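Local coordinates for protein ADP/ATP-dependent NAD(P)H-hydrate dehydratase (Bacillus subtilis, PDB 3RPZ) that probably dehydrates hydrated NADH and NADPH back to the normal cofactors at the expense of ADP or ATP, as a repair enzyme of nicotinamide nucleotides, at residues 35-40 / 104-109; 61-66 / 75-80; 127-132 / 148-153. All blocks are in the same frame, centred on the assembly; numbering follows the deposited sequence.

Interaction 1 of 3, residues 35-40 / 104-109. With NPW (beta-6-hydroxy-1,4,5,6-tetrahydronicotinamide adenine dinucleotide phosphate), chain D.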
loop_
_atom_site.group_PDB
_atom_site.type_symbol
_atom_site.label_atom_id
_atom_site.label_comp_id
_atom_site.label_asym_id
_atom_site.label_seq_id
_atom_site.Cartn_x
_atom_site.Cartn_y
_atom_site.Cartn_z
ATOM N N LEU A 35 6.872 -0.814 -21.343
ATOM C CA LEU A 35 5.428 -0.971 -21.225
ATOM C C LEU A 35 4.765 0.376 -21.512
ATOM O O LEU A 35 4.995 1.351 -20.784
ATOM C CB LEU A 35 5.026 -1.430 -19.813
ATOM C CG LEU A 35 3.522 -1.467 -19.555
ATOM C CD1 LEU A 35 2.774 -2.468 -20.395
ATOM C CD2 LEU A 35 3.255 -1.747 -18.077
ATOM N N LEU A 36 3.931 0.403 -22.551
ATOM C CA LEU A 36 3.193 1.584 -22.984
ATOM C C LEU A 36 1.739 1.343 -22.629
ATOM O O LEU A 36 1.036 0.590 -23.266
ATOM C CB LEU A 36 3.423 1.861 -24.473
ATOM C CG LEU A 36 4.844 2.164 -24.880
ATOM C CD1 LEU A 36 4.906 2.437 -26.381
ATOM C CD2 LEU A 36 5.421 3.397 -24.113
ATOM N N ALA A 37 1.292 1.960 -21.528
ATOM C CA ALA A 37 0.003 1.583 -20.923
ATOM C C ALA A 37 -0.462 2.669 -19.985
ATOM O O ALA A 37 0.352 3.444 -19.477
ATOM C CB ALA A 37 0.141 0.255 -20.130
ATOM N N GLY A 38 -1.770 2.646 -19.685
ATOM C CA GLY A 38 -2.338 3.559 -18.685
ATOM C C GLY A 38 -2.726 4.912 -19.210
ATOM O O GLY A 38 -1.945 5.528 -19.934
ATOM N N SER A 39 -3.910 5.375 -18.866
ATOM C CA SER A 39 -4.374 6.680 -19.288
ATOM C C SER A 39 -5.171 7.287 -18.147
ATOM O O SER A 39 -5.396 6.647 -17.160
ATOM C CB SER A 39 -5.137 6.639 -20.612
ATOM O OG SER A 39 -6.291 5.879 -20.495
ATOM N N ASP A 40 -5.590 8.530 -18.291
ATOM C CA ASP A 40 -6.147 9.224 -17.154
ATOM C C ASP A 40 -7.330 8.551 -16.500
ATOM O O ASP A 40 -7.396 8.555 -15.303
ATOM C CB ASP A 40 -6.526 10.665 -17.510
ATOM C CG ASP A 40 -5.322 11.566 -17.731
ATOM O OD1 ASP A 40 -4.167 11.209 -17.439
ATOM O OD2 ASP A 40 -5.566 12.665 -18.221
ATOM N N ILE A 104 2.307 -2.702 -25.676
ATOM C CA ILE A 104 1.504 -1.488 -25.815
ATOM C C ILE A 104 0.019 -1.834 -25.748
ATOM O O ILE A 104 -0.403 -2.847 -26.291
ATOM C CB ILE A 104 1.827 -0.701 -27.124
ATOM C CG1 ILE A 104 1.009 0.585 -27.235
ATOM C CG2 ILE A 104 1.689 -1.503 -28.301
ATOM C CD1 ILE A 104 1.558 1.738 -28.164
ATOM N N GLY A 105 -0.766 -1.035 -25.026
ATOM C CA GLY A 105 -2.212 -1.058 -25.151
ATOM C C GLY A 105 -3.068 -1.043 -23.907
ATOM O O GLY A 105 -4.160 -0.501 -23.966
ATOM N N PRO A 106 -2.658 -1.765 -22.830
ATOM C CA PRO A 106 -3.559 -1.808 -21.668
ATOM C C PRO A 106 -3.929 -0.442 -21.150
ATOM O O PRO A 106 -3.052 0.367 -20.916
ATOM C CB PRO A 106 -2.816 -2.685 -20.677
ATOM C CG PRO A 106 -1.902 -3.547 -21.511
ATOM C CD PRO A 106 -1.482 -2.625 -22.642
ATOM N N GLY A 107 -5.215 -0.163 -21.008
ATOM C CA GLY A 107 -5.671 1.158 -20.554
ATOM C C GLY A 107 -5.408 2.321 -21.449
ATOM O O GLY A 107 -5.476 3.463 -21.031
ATOM N N LEU A 108 -5.107 2.049 -22.720
ATOM C CA LEU A 108 -4.933 3.113 -23.707
ATOM C C LEU A 108 -6.211 3.245 -24.512
ATOM O O LEU A 108 -6.808 2.245 -24.880
ATOM C CB LEU A 108 -3.745 2.827 -24.683
ATOM C CG LEU A 108 -2.385 2.690 -24.008
ATOM C CD1 LEU A 108 -1.321 2.678 -25.133
ATOM C CD2 LEU A 108 -2.115 3.834 -23.048
ATOM N N PRO A 109 -6.615 4.472 -24.832
ATOM C CA PRO A 109 -7.778 4.656 -25.700
ATOM C C PRO A 109 -7.497 4.075 -27.078
ATOM O O PRO A 109 -6.341 4.037 -27.550
ATOM C CB PRO A 109 -7.875 6.159 -25.834
ATOM C CG PRO A 109 -6.582 6.648 -25.619
ATOM C CD PRO A 109 -5.948 5.742 -24.546
HETATM P P NPW D . -20.425 -8.974 -23.774
HETATM O O1 NPW D . -20.885 -7.547 -23.967
HETATM O O2 NPW D . -20.082 -9.403 -22.384
HETATM O O3 NPW D . -21.314 -10.021 -24.469
HETATM P PA NPW D . -14.157 -3.967 -24.307
HETATM P PB NPW D . -12.450 -4.140 -21.958
HETATM C C1A NPW D . -16.807 -8.935 -25.250
HETATM C C1B NPW D . -9.050 -1.417 -20.165
HETATM N N1C NPW D . -9.174 -1.938 -18.825
HETATM N N1D NPW D . -16.699 -14.013 -24.712
HETATM C C2A NPW D . -17.923 -8.353 -24.383
HETATM O O2A NPW D . -19.079 -9.119 -24.657
HETATM C C2B NPW D . -8.441 -2.391 -21.180
HETATM O O2B NPW D . -7.050 -2.527 -21.032
HETATM C C2C NPW D . -8.742 -1.326 -17.755
HETATM C C2D NPW D . -17.582 -13.225 -25.343
HETATM C C3A NPW D . -18.008 -6.919 -24.877
HETATM O O3A NPW D . -18.757 -6.796 -26.105
HETATM C C3B NPW D . -8.860 -1.659 -22.471
HETATM O O3B NPW D . -7.900 -0.620 -22.708
HETATM C C3C NPW D . -8.859 -1.540 -16.476
HETATM N N3D NPW D . -17.574 -11.887 -25.457
HETATM C C4B NPW D . -10.219 -1.058 -22.082
HETATM O O4B NPW D . -10.354 -1.126 -20.633
HETATM C C4C NPW D . -9.724 -2.735 -16.092
HETATM C C4D NPW D . -16.494 -11.364 -24.863
HETATM O O4D NPW D . -15.902 -7.841 -25.427
HETATM C C4E NPW D . -16.548 -6.619 -25.158
HETATM C C5A NPW D . -15.514 -12.096 -24.139
HETATM C C5B NPW D . -11.407 -1.798 -22.703
HETATM O O5B NPW D . -11.263 -3.210 -22.529
HETATM C C5C NPW D . -10.668 -3.062 -17.235
HETATM C C5E NPW D . -15.837 -5.990 -23.959
HETATM O O5E NPW D . -14.577 -5.495 -24.398
HETATM C C6C NPW D . -9.901 -3.222 -18.578
HETATM O O6C NPW D . -8.976 -4.305 -18.573
HETATM C C6D NPW D . -15.620 -13.524 -24.060
HETATM N N6D NPW D . -14.783 -14.341 -23.443
HETATM N N7A NPW D . -14.544 -11.295 -23.569
HETATM C C7C NPW D . -8.173 -0.787 -15.467
HETATM N N7C NPW D . -8.337 -1.128 -14.197
HETATM O O7C NPW D . -7.471 0.207 -15.787
HETATM C C8A NPW D . -14.940 -10.016 -23.937
HETATM N N9A NPW D . -16.119 -10.112 -24.727
HETATM O OA1 NPW D . -15.286 -3.057 -24.557
HETATM O OA2 NPW D . -13.011 -3.998 -25.190
HETATM O OA3 NPW D . -13.764 -3.729 -22.766
HETATM O OB1 NPW D . -12.005 -5.511 -22.211
HETATM O OB2 NPW D . -12.792 -3.748 -20.555
#
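Leu36 and Ile104 meet as a parallel beta bridge at the ends of neighbouring strands. The packing is tight here. Gly105 N donates to Leu36 O at 3.0 Å, almost in line with the carbonyl (174° at O), with 162° at the hydrogen. Leu36 O also lies 3.3 Å from Ile104 CA, a CA-H...O contact. On the face shared by the two residues, Leu36 CD1 touches Ile104 CD1 at 3.9 Å, and the two side chains cross at a slant. Leu108 lays CD2 against the backbone of Gly38, 3.5 Å from Gly38 O. Trp87 of helix 86-89 packs on Leu36, Ser39, Leu108 and Pro109.

Beyond the strands two loops carry the pairing on. Gly38 N binds Pro106 O at 2.9 Å, in the carbonyl plane. Ser39 is partly exposed yet firmly bonded. Its OG sits between its backbone N and carbonyl carbon (chi1 63°), which puts Ser39 OG 2.6 Å from Gly107 O in a short hydrogen bond. The contact is looser at partly exposed Pro109, where Pro109 CD stays 4.1 Å from Ser39 OG.

Residues 105-108 form a type II turn, closed by Leu108 N on Gly105 O. Both polar backbone groups of Gly107 are used. Ser39 holds the carbonyl. Gly107 N donates to NPW O2B, on the ribose of the hydrated nicotinamide, at 3.0 Å. The loop pairing thus probably steadies an N-H that binds the hydrated nucleotide.

Interaction 2 of 3, residues 61-66 / 75-80. With NPW (beta-6-hydroxy-1,4,5,6-tetrahydronicotinamide adenine dinucleotide phosphate), chain B.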
loop_
_atom_site.group_PDB
_atom_site.type_symbol
_atom_site.label_atom_id
_atom_site.label_comp_id
_atom_site.label_asym_id
_atom_site.label_seq_id
_atom_site.Cartn_x
_atom_site.Cartn_y
_atom_site.Cartn_z
ATOM N N LEU A 61 12.308 -2.447 -16.038
ATOM C CA LEU A 61 11.084 -2.042 -16.742
ATOM C C LEU A 61 10.995 -0.537 -16.786
ATOM O O LEU A 61 11.115 0.155 -15.741
ATOM C CB LEU A 61 9.849 -2.576 -16.023
ATOM C CG LEU A 61 8.496 -2.175 -16.621
ATOM C CD1 LEU A 61 8.311 -2.799 -18.001
ATOM C CD2 LEU A 61 7.303 -2.521 -15.691
ATOM N N VAL A 62 10.801 -0.005 -17.982
ATOM C CA VAL A 62 10.454 1.386 -18.220
ATOM C C VAL A 62 8.963 1.451 -18.556
ATOM O O VAL A 62 8.534 0.712 -19.450
ATOM C CB VAL A 62 11.293 1.971 -19.357
ATOM C CG1 VAL A 62 10.870 3.404 -19.686
ATOM C CG2 VAL A 62 12.787 1.918 -18.971
ATOM N N ILE A 63 8.203 2.273 -17.855
ATOM C CA ILE A 63 6.768 2.448 -18.128
ATOM C C ILE A 63 6.608 3.796 -18.804
ATOM O O ILE A 63 6.980 4.831 -18.233
ATOM C CB ILE A 63 5.957 2.352 -16.868
ATOM C CG1 ILE A 63 6.141 0.963 -16.207
ATOM C CG2 ILE A 63 4.466 2.569 -17.217
ATOM C CD1 ILE A 63 5.360 0.783 -14.888
ATOM N N GLY A 64 6.104 3.772 -20.038
ATOM C CA GLY A 64 5.774 4.993 -20.774
ATOM C C GLY A 64 4.288 5.255 -20.608
ATOM O O GLY A 64 3.428 4.655 -21.248
ATOM N N THR A 65 3.969 6.162 -19.712
ATOM C CA THR A 65 2.575 6.491 -19.387
ATOM C C THR A 65 2.482 7.975 -19.148
ATOM O O THR A 65 3.479 8.671 -19.022
ATOM C CB THR A 65 2.084 5.675 -18.236
ATOM O OG1 THR A 65 0.613 5.796 -18.134
ATOM C CG2 THR A 65 2.696 6.109 -16.888
ATOM N N SER A 66 1.210 8.405 -19.032
ATOM C CA SER A 66 0.878 9.776 -18.831
ATOM C C SER A 66 1.441 10.294 -17.513
ATOM O O SER A 66 1.512 9.503 -16.533
ATOM C CB SER A 66 -0.670 9.884 -18.863
ATOM O OG SER A 66 -1.199 9.382 -20.103
ATOM N N PRO A 75 4.307 3.907 -5.613
ATOM C CA PRO A 75 4.325 3.369 -4.259
ATOM C C PRO A 75 4.146 1.859 -4.218
ATOM O O PRO A 75 4.624 1.189 -3.275
ATOM C CB PRO A 75 3.159 4.035 -3.562
ATOM C CG PRO A 75 2.676 5.059 -4.465
ATOM C CD PRO A 75 3.251 4.901 -5.811
ATOM N N VAL A 76 3.491 1.293 -5.242
ATOM C CA VAL A 76 3.205 -0.148 -5.290
ATOM C C VAL A 76 4.281 -0.913 -6.050
ATOM O O VAL A 76 4.637 -2.063 -5.683
ATOM C CB VAL A 76 1.816 -0.344 -5.944
ATOM C CG1 VAL A 76 1.492 -1.822 -6.023
ATOM C CG2 VAL A 76 0.704 0.457 -5.153
ATOM N N LEU A 77 4.853 -0.285 -7.094
ATOM C CA LEU A 77 5.862 -0.868 -7.943
ATOM C C LEU A 77 7.024 0.138 -8.034
ATOM O O LEU A 77 7.259 0.749 -9.089
ATOM C CB LEU A 77 5.318 -1.185 -9.313
ATOM C CG LEU A 77 6.233 -1.928 -10.267
ATOM C CD1 LEU A 77 6.549 -3.339 -9.796
ATOM C CD2 LEU A 77 5.606 -1.959 -11.673
ATOM N N PRO A 78 7.756 0.321 -6.948
ATOM C CA PRO A 78 8.824 1.302 -6.963
ATOM C C PRO A 78 9.995 0.892 -7.850
ATOM O O PRO A 78 10.873 1.732 -8.096
ATOM C CB PRO A 78 9.219 1.426 -5.463
ATOM C CG PRO A 78 8.807 0.118 -4.885
ATOM C CD PRO A 78 7.541 -0.223 -5.572
ATOM N N GLU A 79 10.041 -0.347 -8.323
ATOM C CA GLU A 79 11.154 -0.850 -9.078
ATOM C C GLU A 79 11.177 -0.400 -10.537
ATOM O O GLU A 79 12.214 -0.482 -11.180
ATOM C CB GLU A 79 11.200 -2.377 -9.005
ATOM C CG GLU A 79 11.376 -2.924 -7.562
ATOM C CD GLU A 79 10.133 -2.925 -6.694
ATOM O OE1 GLU A 79 8.996 -2.725 -7.180
ATOM O OE2 GLU A 79 10.318 -3.239 -5.492
ATOM N N ALA A 80 10.069 0.084 -11.056
ATOM C CA ALA A 80 9.975 0.571 -12.405
ATOM C C ALA A 80 10.450 1.996 -12.511
ATOM O O ALA A 80 10.351 2.760 -11.534
ATOM C CB ALA A 80 8.522 0.510 -12.889
HETATM P P NPW B . 25.218 -4.767 -20.105
HETATM O O1 NPW B . 24.750 -3.654 -21.015
HETATM O O2 NPW B . 24.169 -5.586 -19.427
HETATM O O3 NPW B . 26.306 -5.665 -20.720
HETATM P PA NPW B . 23.467 1.860 -15.901
HETATM P PB NPW B . 21.450 1.334 -13.872
HETATM C C1A NPW B . 26.530 -2.838 -16.969
HETATM C C1B NPW B . 18.636 4.061 -11.259
HETATM N N1C NPW B . 17.671 3.021 -10.996
HETATM N N1D NPW B . 28.326 -7.274 -15.186
HETATM C C2A NPW B . 25.492 -3.108 -18.057
HETATM O O2A NPW B . 26.076 -4.042 -18.942
HETATM C C2B NPW B . 19.981 3.886 -10.546
HETATM O O2B NPW B . 19.913 4.202 -9.178
HETATM C C2C NPW B . 16.441 3.238 -10.613
HETATM C C2D NPW B . 28.535 -6.663 -16.361
HETATM C C3A NPW B . 25.290 -1.732 -18.667
HETATM O O3A NPW B . 26.330 -1.379 -19.604
HETATM C C3B NPW B . 20.805 4.892 -11.376
HETATM O O3B NPW B . 20.555 6.199 -10.842
HETATM C C3C NPW B . 15.394 2.482 -10.450
HETATM N N3D NPW B . 28.037 -5.492 -16.792
HETATM C C4B NPW B . 20.185 4.752 -12.773
HETATM O O4B NPW B . 18.919 4.041 -12.646
HETATM C C4C NPW B . 15.583 1.016 -10.822
HETATM C C4D NPW B . 27.274 -4.922 -15.851
HETATM O O4D NPW B . 26.201 -1.529 -16.496
HETATM C C4E NPW B . 25.410 -0.848 -17.441
HETATM C C5A NPW B . 26.958 -5.492 -14.588
HETATM C C5B NPW B . 21.068 3.973 -13.752
HETATM O O5B NPW B . 21.546 2.770 -13.146
HETATM C C5C NPW B . 16.750 0.888 -11.785
HETATM C C5E NPW B . 24.058 -0.572 -16.781
HETATM O O5E NPW B . 24.232 0.470 -15.828
HETATM C C6C NPW B . 18.023 1.587 -11.234
HETATM O O6C NPW B . 18.507 1.005 -10.026
HETATM C C6D NPW B . 27.527 -6.757 -14.226
HETATM N N6D NPW B . 27.344 -7.404 -13.086
HETATM N N7A NPW B . 26.091 -4.718 -13.841
HETATM C C7C NPW B . 14.156 2.931 -9.882
HETATM N N7C NPW B . 13.174 2.057 -9.725
HETATM O O7C NPW B . 13.998 4.145 -9.590
HETATM C C8A NPW B . 25.846 -3.634 -14.673
HETATM N N9A NPW B . 26.592 -3.799 -15.872
HETATM O OA1 NPW B . 23.280 2.327 -17.283
HETATM O OA2 NPW B . 24.273 2.607 -14.961
HETATM O OA3 NPW B . 21.984 1.552 -15.361
HETATM O OB1 NPW B . 22.291 0.449 -13.066
HETATM O OB2 NPW B . 20.019 0.953 -14.090
HETATM O O HOH W 1 13.557 -1.264 -13.569
#
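Leu61 and Ile63 turn their side chains from strand 60-65 toward Leu77 and Ala80, and apolar packing makes up most of the contact. The closest apolar pair is Ala80 CB and Ile63 CD1, 3.8 Å apart. The CG1 branch of Ile63 stands opposite its carbonyl carbon (chi1 -61°), which carries CD1 to this methyl. Ile63 CD1 also lies 4.2 Å from Leu77 CD2. Leu61 CD2 reaches both partners more loosely, at 4.3 Å from Ala80 CB and 4.4 Å from Leu77 CD2.

No direct hydrogen bond joins the two segments. One CA-H...O contact runs from Ala80 CA to Leu61 O. A water links the backbones by accepting from Leu61 N at 3.0 Å and donating to Glu79 O at 2.8 Å.

The ligand is met on the loop by a carbonyl. Pro78 O accepts a hydrogen bond from the amide nitrogen N7C of NPW at 2.8 Å. That nucleotide is also held by Asp219 and His152 of the third subunit, which places this loop at a pocket shared between subunits.

Residues 77-80 form a type I turn that leads into strand 81-84, outermost in the sheet within this chain, which pairs with strand 60-65. Met54 of helix 44-54 packs on both Leu61 and Leu77. Strand 32-36 flanks strand 60-65 on its other edge.

Interaction 3 of 3, residues 127-132 / 148-153. With NPW (beta-6-hydroxy-1,4,5,6-tetrahydronicotinamide adenine dinucleotide phosphate), chain D.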
loop_
_atom_site.group_PDB
_atom_site.type_symbol
_atom_site.label_atom_id
_atom_site.label_comp_id
_atom_site.label_asym_id
_atom_site.label_seq_id
_atom_site.Cartn_x
_atom_site.Cartn_y
_atom_site.Cartn_z
ATOM N N PRO A 127 10.565 -8.508 -29.855
ATOM C CA PRO A 127 9.159 -8.915 -29.753
ATOM C C PRO A 127 8.315 -7.737 -29.260
ATOM O O PRO A 127 8.747 -6.951 -28.385
ATOM C CB PRO A 127 9.163 -9.996 -28.719
ATOM C CG PRO A 127 10.575 -10.421 -28.585
ATOM C CD PRO A 127 11.431 -9.285 -28.957
ATOM N N VAL A 128 7.106 -7.671 -29.775
ATOM C CA VAL A 128 6.138 -6.615 -29.436
ATOM C C VAL A 128 4.813 -7.273 -29.147
ATOM O O VAL A 128 4.350 -8.120 -29.939
ATOM C CB VAL A 128 6.016 -5.590 -30.563
ATOM C CG1 VAL A 128 4.842 -4.595 -30.295
ATOM C CG2 VAL A 128 7.341 -4.836 -30.738
ATOM N N ILE A 129 4.188 -6.905 -28.040
ATOM C CA ILE A 129 2.846 -7.330 -27.684
ATOM C C ILE A 129 1.882 -6.180 -27.856
ATOM O O ILE A 129 2.151 -5.048 -27.428
ATOM C CB ILE A 129 2.763 -7.716 -26.187
ATOM C CG1 ILE A 129 3.772 -8.818 -25.841
ATOM C CG2 ILE A 129 1.353 -8.078 -25.766
ATOM C CD1 ILE A 129 4.200 -8.771 -24.332
ATOM N N LEU A 130 0.787 -6.442 -28.546
ATOM C CA LEU A 130 -0.300 -5.485 -28.723
ATOM C C LEU A 130 -1.525 -6.032 -28.025
ATOM O O LEU A 130 -1.940 -7.175 -28.255
ATOM C CB LEU A 130 -0.648 -5.214 -30.190
ATOM C CG LEU A 130 0.525 -4.830 -31.078
ATOM C CD1 LEU A 130 0.024 -4.549 -32.509
ATOM C CD2 LEU A 130 1.338 -3.685 -30.562
ATOM N N ASP A 131 -2.132 -5.209 -27.179
ATOM C CA ASP A 131 -3.295 -5.567 -26.395
ATOM C C ASP A 131 -4.277 -4.418 -26.367
ATOM O O ASP A 131 -3.885 -3.269 -26.573
ATOM C CB ASP A 131 -2.879 -5.912 -24.937
ATOM C CG ASP A 131 -3.982 -6.453 -24.094
ATOM O OD1 ASP A 131 -4.901 -7.103 -24.621
ATOM O OD2 ASP A 131 -3.930 -6.179 -22.867
ATOM N N ALA A 132 -5.516 -4.722 -26.059
ATOM C CA ALA A 132 -6.468 -3.682 -25.586
ATOM C C ALA A 132 -6.588 -2.516 -26.577
ATOM O O ALA A 132 -6.972 -2.748 -27.709
ATOM C CB ALA A 132 -6.076 -3.250 -24.145
ATOM N N ILE A 148 2.795 -10.149 -31.085
ATOM C CA ILE A 148 1.905 -10.981 -30.287
ATOM C C ILE A 148 0.672 -10.188 -29.940
ATOM O O ILE A 148 0.745 -9.174 -29.225
ATOM C CB ILE A 148 2.633 -11.462 -28.999
ATOM C CG1 ILE A 148 3.892 -12.287 -29.334
ATOM C CG2 ILE A 148 1.667 -12.216 -28.022
ATOM C CD1 ILE A 148 5.008 -12.083 -28.281
ATOM N N LEU A 149 -0.488 -10.585 -30.499
ATOM C CA LEU A 149 -1.754 -9.947 -30.240
ATOM C C LEU A 149 -2.483 -10.710 -29.177
ATOM O O LEU A 149 -2.550 -11.937 -29.241
ATOM C CB LEU A 149 -2.589 -9.936 -31.536
ATOM C CG LEU A 149 -1.874 -9.427 -32.806
ATOM C CD1 LEU A 149 -2.889 -9.405 -33.954
ATOM C CD2 LEU A 149 -1.268 -8.027 -32.591
ATOM N N THR A 150 -3.105 -10.024 -28.210
ATOM C CA THR A 150 -3.771 -10.691 -27.103
ATOM C C THR A 150 -5.262 -10.343 -26.943
ATOM O O THR A 150 -5.695 -9.906 -25.898
ATOM C CB THR A 150 -3.007 -10.484 -25.787
ATOM O OG1 THR A 150 -3.067 -9.090 -25.401
ATOM C CG2 THR A 150 -1.546 -10.908 -25.870
ATOM N N PRO A 151 -6.058 -10.525 -27.996
ATOM C CA PRO A 151 -7.468 -10.223 -27.919
ATOM C C PRO A 151 -8.291 -11.185 -27.070
ATOM O O PRO A 151 -8.145 -12.403 -27.151
ATOM C CB PRO A 151 -7.920 -10.321 -29.366
ATOM C CG PRO A 151 -7.049 -11.405 -29.928
ATOM C CD PRO A 151 -5.708 -11.124 -29.289
ATOM N N HIS A 152 -9.252 -10.617 -26.355
ATOM C CA HIS A 152 -10.422 -11.397 -25.988
ATOM C C HIS A 152 -11.362 -11.459 -27.183
ATOM O O HIS A 152 -11.134 -10.816 -28.220
ATOM C CB HIS A 152 -11.078 -10.871 -24.710
ATOM C CG HIS A 152 -11.594 -9.474 -24.796
ATOM N ND1 HIS A 152 -12.420 -9.008 -25.812
ATOM C CD2 HIS A 152 -11.465 -8.458 -23.913
ATOM C CE1 HIS A 152 -12.699 -7.728 -25.573
ATOM N NE2 HIS A 152 -12.153 -7.377 -24.410
ATOM N N PRO A 153 -12.427 -12.255 -27.121
ATOM C CA PRO A 153 -13.280 -12.416 -28.316
ATOM C C PRO A 153 -13.872 -11.099 -28.879
ATOM O O PRO A 153 -14.034 -10.985 -30.066
ATOM C CB PRO A 153 -14.353 -13.403 -27.831
ATOM C CG PRO A 153 -13.592 -14.267 -26.908
ATOM C CD PRO A 153 -12.670 -13.320 -26.146
HETATM P P NPW D . -20.425 -8.974 -23.774
HETATM O O1 NPW D . -20.885 -7.547 -23.967
HETATM O O2 NPW D . -20.082 -9.403 -22.384
HETATM O O3 NPW D . -21.314 -10.021 -24.469
HETATM P PA NPW D . -14.157 -3.967 -24.307
HETATM P PB NPW D . -12.450 -4.140 -21.958
HETATM C C1A NPW D . -16.807 -8.935 -25.250
HETATM C C1B NPW D . -9.050 -1.417 -20.165
HETATM N N1C NPW D . -9.174 -1.938 -18.825
HETATM N N1D NPW D . -16.699 -14.013 -24.712
HETATM C C2A NPW D . -17.923 -8.353 -24.383
HETATM O O2A NPW D . -19.079 -9.119 -24.657
HETATM C C2B NPW D . -8.441 -2.391 -21.180
HETATM O O2B NPW D . -7.050 -2.527 -21.032
HETATM C C2C NPW D . -8.742 -1.326 -17.755
HETATM C C2D NPW D . -17.582 -13.225 -25.343
HETATM C C3A NPW D . -18.008 -6.919 -24.877
HETATM O O3A NPW D . -18.757 -6.796 -26.105
HETATM C C3B NPW D . -8.860 -1.659 -22.471
HETATM O O3B NPW D . -7.900 -0.620 -22.708
HETATM C C3C NPW D . -8.859 -1.540 -16.476
HETATM N N3D NPW D . -17.574 -11.887 -25.457
HETATM C C4B NPW D . -10.219 -1.058 -22.082
HETATM O O4B NPW D . -10.354 -1.126 -20.633
HETATM C C4C NPW D . -9.724 -2.735 -16.092
HETATM C C4D NPW D . -16.494 -11.364 -24.863
HETATM O O4D NPW D . -15.902 -7.841 -25.427
HETATM C C4E NPW D . -16.548 -6.619 -25.158
HETATM C C5A NPW D . -15.514 -12.096 -24.139
HETATM C C5B NPW D . -11.407 -1.798 -22.703
HETATM O O5B NPW D . -11.263 -3.210 -22.529
HETATM C C5C NPW D . -10.668 -3.062 -17.235
HETATM C C5E NPW D . -15.837 -5.990 -23.959
HETATM O O5E NPW D . -14.577 -5.495 -24.398
HETATM C C6C NPW D . -9.901 -3.222 -18.578
HETATM O O6C NPW D . -8.976 -4.305 -18.573
HETATM C C6D NPW D . -15.620 -13.524 -24.060
HETATM N N6D NPW D . -14.783 -14.341 -23.443
HETATM N N7A NPW D . -14.544 -11.295 -23.569
HETATM C C7C NPW D . -8.173 -0.787 -15.467
HETATM N N7C NPW D . -8.337 -1.128 -14.197
HETATM O O7C NPW D . -7.471 0.207 -15.787
HETATM C C8A NPW D . -14.940 -10.016 -23.937
HETATM N N9A NPW D . -16.119 -10.112 -24.727
HETATM O OA1 NPW D . -15.286 -3.057 -24.557
HETATM O OA2 NPW D . -13.011 -3.998 -25.190
HETATM O OA3 NPW D . -13.764 -3.729 -22.766
HETATM O OB1 NPW D . -12.005 -5.511 -22.211
HETATM O OB2 NPW D . -12.792 -3.748 -20.555
#
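Two torsions bring Asp131 and Thr150 together. Asp131 CG stands opposite its backbone N (chi1 -173°), and Thr150 OG1 sits between its own N and carbonyl carbon (chi1 67°). The side chains cross at about a right angle, with Thr150 OG1 2.8 Å from Asp131 OD1. This is at most a weak hydrogen bond. The firmer partner of the carboxylate is Thr222, which binds Asp131 OD2. A magnesium ion lies about 4 Å from the Asp131 side chain.

Behind this pair the backbones run as parallel strands. Ile148 bonds through both N and O, with N to Val128 O and O to Leu130 N, each at 2.8 Å. Thr150 N then binds Leu130 O at 3.1 Å. Leu130 and Leu149 lie side by side, and Leu130 CD1 touches Leu149 CD2 at 3.7 Å. Ile129 and Thr150 meet by their CG2 methyls on the opposite face.

Past the strand, His152 NE2 donates to the phosphate oxygen OB1 of NPW at 2.9 Å. Adenine C8A lies 3.3 Å above one face of the His152 imidazole, offset toward the rim. Pro153 packs on the adenine.

His152 is the N-cap of helix 153-160. Strand 128-130 lies between strands 101-104 and 147-149, and strand 185-188 borders 147-149 on its other side. Helix 217-231 covers Ile129 and Thr150. Parallel strands with ligand-binding loops at their ends are consistent with the ribokinase-like fold of this family.

From the N terminus, strand 32-36 comes first, and interaction 1 closes a long loop from it to residues 104-109. Interaction 2 is nested inside that loop and closes a short one, from strand 60-65 to the turn before strand 81-84. Interaction 3 follows in series and closes the next loop, between strands 128-130 and 147-149. None of the loops cross. All three contacts reach one sheet. Strands 32-36 and 60-65 are neighbours, joining interactions 1 and 2, and Ile104 bonds to Ile129 and Asp131, joining interactions 1 and 3. Interactions 1 and 3 touch the same nucleotide, whereas interaction 2 meets another copy at a different subunit boundary.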